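Local coordinates for protein putative glycosyl hydrolase (Parabacteroides distasonis, PDB 4QHZ) that binds magnesium and probably acts as a hydrolase on sugar substrates, at residues C[18-21]-C[22-26]; C[181-184]-C[185-188]. All coordinates share one frame; numbering follows the deposited sequence.

Following the chain from the N terminus, interaction 1 comes first: residues 18-26 wind through a short 3-10 segment in the long stretch that precedes strand 51-54, the centre of the contact lying about 39 Å from the centre of the chain, where other subunits surround it. Interaction 2 opens only after that turn has closed, so the two are in series and neither nests nor crosses. At 181-188 the chain leaves the loop that follows strand 165-177 and enters strand 185-193, closing the connection between these two antiparallel strands. The two centres lie about 38 Å apart and the nearest atoms about 25 Å, which separates an intersubunit arm from the sheet-bearing body.

Interaction 1: C[18-21]-C[22-26]; sequences ITHE and MSEFY
His-20 and Glu-24 meet across a short 3-10 segment, whose backbone signature is a run of i to i+3 hydrogen bonds. Met-22 N donates to Thr-19 O at 3.1 Å, Ser-23 N to His-20 O, and Glu-24 N to Glu-21 O.

Among side chains, the polar link is a His-carboxylate hydrogen bond. His-20 ND1 gives its proton to Glu-24 OE2 over 2.7 Å, nearly straight at 174°, and the oxygen lies at the ring edge in its plane. On the glutamate the bond arrives from the syn side but tilted out of the carboxylate plane, and ring and carboxylate planes are turned 51° apart. The imidazole is set for this by a chi1 of 70°, which lodges CG between backbone N and carbonyl carbon. OE2 also forms a salt bridge with Lys-150 of the second subunit, a lysine that additionally bonds His-20 O and Ser-23 OG; this cation probably offsets the negative charge of the buried carboxylate.

Apolar packing occupies another part of the turn. Selenomethionine Met-22, extended beyond CG, brings SE to 3.9 Å from Ile-18 CG1. Separately, Met-22 CG passes beside the hydroxyl of Thr-19 in van der Waals contact, 3.4 Å from OG1. Ile-18 and Met-22 also pack on their own counterparts in the third subunit, placing the turn within the tetramer interface. Water completes the set: one molecule donates to Thr-19 O at 2.8 Å and lies 2.7 Å from Ser-23 OG.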
loop_
_atom_site.group_PDB
_atom_site.type_symbol
_atom_site.label_atom_id
_atom_site.label_comp_id
_atom_site.label_asym_id
_atom_site.label_seq_id
_atom_site.Cartn_x
_atom_site.Cartn_y
_atom_site.Cartn_z
ATOM N N ILE C 18 4.933 -31.876 -4.455
ATOM C CA ILE C 18 5.211 -31.105 -3.248
ATOM C C ILE C 18 4.482 -31.729 -2.053
ATOM O O ILE C 18 3.340 -32.181 -2.183
ATOM C CB ILE C 18 4.835 -29.606 -3.415
ATOM C CG1 ILE C 18 5.449 -28.772 -2.287
ATOM C CG2 ILE C 18 3.323 -29.419 -3.474
ATOM C CD1 ILE C 18 5.502 -27.290 -2.575
ATOM N N THR C 19 5.168 -31.769 -0.909
ATOM C CA THR C 19 4.652 -32.376 0.316
ATOM C C THR C 19 4.335 -31.293 1.340
ATOM O O THR C 19 4.883 -30.184 1.273
ATOM C CB THR C 19 5.671 -33.337 0.957
ATOM O OG1 THR C 19 6.839 -32.603 1.346
ATOM C CG2 THR C 19 6.079 -34.452 0.001
ATOM N N HIS C 20 3.477 -31.613 2.305
ATOM C CA HIS C 20 3.066 -30.623 3.302
ATOM C C HIS C 20 4.254 -30.114 4.141
ATOM O O HIS C 20 4.267 -28.951 4.543
ATOM C CB HIS C 20 1.929 -31.161 4.192
ATOM C CG HIS C 20 2.339 -32.243 5.139
ATOM N ND1 HIS C 20 2.736 -31.986 6.431
ATOM C CD2 HIS C 20 2.377 -33.587 4.995
ATOM C CE1 HIS C 20 3.020 -33.126 7.038
ATOM N NE2 HIS C 20 2.813 -34.113 6.187
ATOM N N GLU C 21 5.251 -30.972 4.370
ATOM C CA GLU C 21 6.436 -30.610 5.150
ATOM C C GLU C 21 7.239 -29.474 4.521
ATOM O O GLU C 21 7.897 -28.715 5.229
ATOM C CB GLU C 21 7.372 -31.816 5.341
ATOM C CG GLU C 21 6.832 -32.903 6.265
ATOM C CD GLU C 21 6.168 -34.050 5.521
ATOM O OE1 GLU C 21 5.731 -33.850 4.367
ATOM O OE2 GLU C 21 6.084 -35.154 6.094
HETATM N N MSE C 22 7.198 -29.367 3.195
HETATM C CA MSE C 22 8.016 -28.382 2.484
HETATM C C MSE C 22 7.538 -26.968 2.706
HETATM O O MSE C 22 8.237 -26.029 2.324
HETATM C CB MSE C 22 8.028 -28.740 0.993
HETATM C CG MSE C 22 8.880 -29.981 0.779
HETATM SE SE MSE C 22 8.583 -30.652 -1.041
HETATM C CE MSE C 22 9.472 -32.416 -0.897
ATOM N N SER C 23 6.345 -26.802 3.289
ATOM C CA SER C 23 5.842 -25.478 3.646
ATOM C C SER C 23 5.646 -25.341 5.159
ATOM O O SER C 23 4.798 -24.581 5.606
ATOM C CB SER C 23 4.537 -25.172 2.893
ATOM O OG SER C 23 3.543 -26.149 3.145
ATOM N N GLU C 24 6.444 -26.073 5.936
ATOM C CA GLU C 24 6.382 -26.031 7.401
ATOM C C GLU C 24 7.731 -25.589 7.972
ATOM O O GLU C 24 8.706 -26.325 7.916
ATOM C CB GLU C 24 5.957 -27.398 7.951
ATOM C CG GLU C 24 4.493 -27.697 7.650
ATOM C CD GLU C 24 4.079 -29.144 7.814
ATOM O OE1 GLU C 24 4.855 -29.972 8.345
ATOM O OE2 GLU C 24 2.941 -29.455 7.400
ATOM N N PHE C 25 7.771 -24.368 8.502
ATOM C CA PHE C 25 9.006 -23.740 8.970
ATOM C C PHE C 25 8.985 -23.563 10.480
ATOM O O PHE C 25 7.927 -23.364 11.069
ATOM C CB PHE C 25 9.187 -22.397 8.271
ATOM C CG PHE C 25 9.081 -22.491 6.777
ATOM C CD1 PHE C 25 10.080 -23.097 6.047
ATOM C CD2 PHE C 25 7.970 -21.993 6.104
ATOM C CE1 PHE C 25 9.988 -23.201 4.672
ATOM C CE2 PHE C 25 7.868 -22.102 4.726
ATOM C CZ PHE C 25 8.877 -22.712 4.010
ATOM N N TYR C 26 10.158 -23.657 11.103
ATOM C CA TYR C 26 10.265 -23.656 12.570
ATOM C C TYR C 26 11.031 -22.445 13.114
ATOM O O TYR C 26 11.315 -22.370 14.304
ATOM C CB TYR C 26 10.876 -24.988 13.026
ATOM C CG TYR C 26 9.943 -26.127 12.702
ATOM C CD1 TYR C 26 9.952 -26.728 11.445
ATOM C CD2 TYR C 26 8.991 -26.546 13.622
ATOM C CE1 TYR C 26 9.068 -27.748 11.131
ATOM C CE2 TYR C 26 8.101 -27.566 13.319
ATOM C CZ TYR C 26 8.142 -28.160 12.076
ATOM O OH TYR C 26 7.255 -29.164 11.784
HETATM O O HOH W 1 3.652 -27.666 0.867
#

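Interaction 2: C[181-184]-C[185-188]; sequences GSYR and THPT
Tyr-183 and His-186 carry the close-packed half of this contact in an offset stack, ring centroids 4.5 Å apart and planes inclined by 24°. The nearest carbons, Tyr-183 CD2 and His-186 CE1, are separated by 3.6 Å. Tyr-183 CB adds a CH-pi contact over the imidazole, 4.0 Å from the ring centroid and 16° off its normal. At the phenol's CE1 corner, Pro-187 CD approaches to 3.8 Å. His-186 ND1 bonds to Ile-204 O, which restricts rotation of the stacked imidazole, while Tyr-183 OH reaches Tyr-127 OH. Replacing Tyr-183 by alanine is likely to leave the imidazole face and Pro-187 CD without their aromatic neighbour and Tyr-127 OH without this hydroxyl partner.

The other half is a classic beta bulge: Arg-184 and Thr-185 both face Thr-176 as the chain turns a corner into strand 185-193.

This looser half holds the two residues partly exposed and side by side, with Arg-184 NH1 no nearer than 4.0 Å to Thr-185 CG2. Arg-184 runs straight from CG to NE, its CG anti to the backbone N (chi1 176°), and is held mainly from outside, by a salt bridge from NE to Asp-96 of the fourth subunit. Thr-185 OG1 instead bonds to Thr-176 OG1.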
loop_
_atom_site.group_PDB
_atom_site.type_symbol
_atom_site.label_atom_id
_atom_site.label_comp_id
_atom_site.label_asym_id
_atom_site.label_seq_id
_atom_site.Cartn_x
_atom_site.Cartn_y
_atom_site.Cartn_z
ATOM N N GLY C 181 14.072 15.697 2.556
ATOM C CA GLY C 181 13.116 16.044 3.606
ATOM C C GLY C 181 11.666 15.700 3.304
ATOM O O GLY C 181 10.821 15.802 4.194
ATOM N N SER C 182 11.370 15.295 2.070
ATOM C CA SER C 182 10.022 14.866 1.708
ATOM C C SER C 182 9.753 13.447 2.197
ATOM O O SER C 182 10.682 12.711 2.546
ATOM C CB SER C 182 9.818 14.930 0.193
ATOM O OG SER C 182 10.720 14.070 -0.484
ATOM N N TYR C 183 8.481 13.068 2.236
ATOM C CA TYR C 183 8.105 11.724 2.647
ATOM C C TYR C 183 8.575 10.710 1.630
ATOM O O TYR C 183 8.353 10.879 0.435
ATOM C CB TYR C 183 6.586 11.584 2.810
ATOM C CG TYR C 183 6.036 12.080 4.126
ATOM C CD1 TYR C 183 6.275 11.391 5.314
ATOM C CD2 TYR C 183 5.246 13.224 4.179
ATOM C CE1 TYR C 183 5.757 11.841 6.516
ATOM C CE2 TYR C 183 4.729 13.686 5.374
ATOM C CZ TYR C 183 4.981 12.996 6.538
ATOM O OH TYR C 183 4.452 13.468 7.720
ATOM N N ARG C 184 9.212 9.649 2.113
ATOM C CA ARG C 184 9.472 8.465 1.303
ATOM C C ARG C 184 8.291 7.507 1.444
ATOM O O ARG C 184 7.751 7.015 0.455
ATOM C CB ARG C 184 10.776 7.803 1.735
ATOM C CG ARG C 184 11.098 6.500 1.023
ATOM C CD ARG C 184 12.431 5.948 1.480
ATOM N NE ARG C 184 12.729 4.683 0.812
ATOM C CZ ARG C 184 12.252 3.492 1.178
ATOM N NH1 ARG C 184 11.453 3.359 2.243
ATOM N NH2 ARG C 184 12.589 2.414 0.472
ATOM N N THR C 185 7.921 7.225 2.690
ATOM C CA THR C 185 6.685 6.524 2.995
ATOM C C THR C 185 5.942 7.323 4.047
ATOM O O THR C 185 6.549 7.839 4.987
ATOM C CB THR C 185 6.927 5.094 3.513
ATOM O OG1 THR C 185 7.795 5.133 4.652
ATOM C CG2 THR C 185 7.553 4.230 2.428
ATOM N N HIS C 186 4.633 7.446 3.875
ATOM C CA HIS C 186 3.811 8.180 4.823
ATOM C C HIS C 186 3.537 7.324 6.043
ATOM O O HIS C 186 3.626 6.100 5.973
ATOM C CB HIS C 186 2.497 8.590 4.177
ATOM C CG HIS C 186 2.653 9.649 3.137
ATOM N ND1 HIS C 186 2.280 10.956 3.352
ATOM C CD2 HIS C 186 3.172 9.605 1.889
ATOM C CE1 HIS C 186 2.551 11.671 2.276
ATOM N NE2 HIS C 186 3.088 10.873 1.371
ATOM N N PRO C 187 3.207 7.963 7.173
ATOM C CA PRO C 187 2.801 7.167 8.318
ATOM C C PRO C 187 1.425 6.582 8.077
ATOM O O PRO C 187 0.633 7.156 7.325
ATOM C CB PRO C 187 2.743 8.179 9.471
ATOM C CG PRO C 187 3.198 9.485 8.910
ATOM C CD PRO C 187 3.046 9.400 7.425
ATOM N N THR C 188 1.147 5.442 8.693
ATOM C CA THR C 188 -0.194 4.874 8.660
ATOM C C THR C 188 -0.652 4.589 10.084
ATOM O O THR C 188 0.172 4.352 10.973
ATOM C CB THR C 188 -0.266 3.596 7.805
ATOM O OG1 THR C 188 0.602 2.599 8.349
ATOM C CG2 THR C 188 0.139 3.892 6.363
#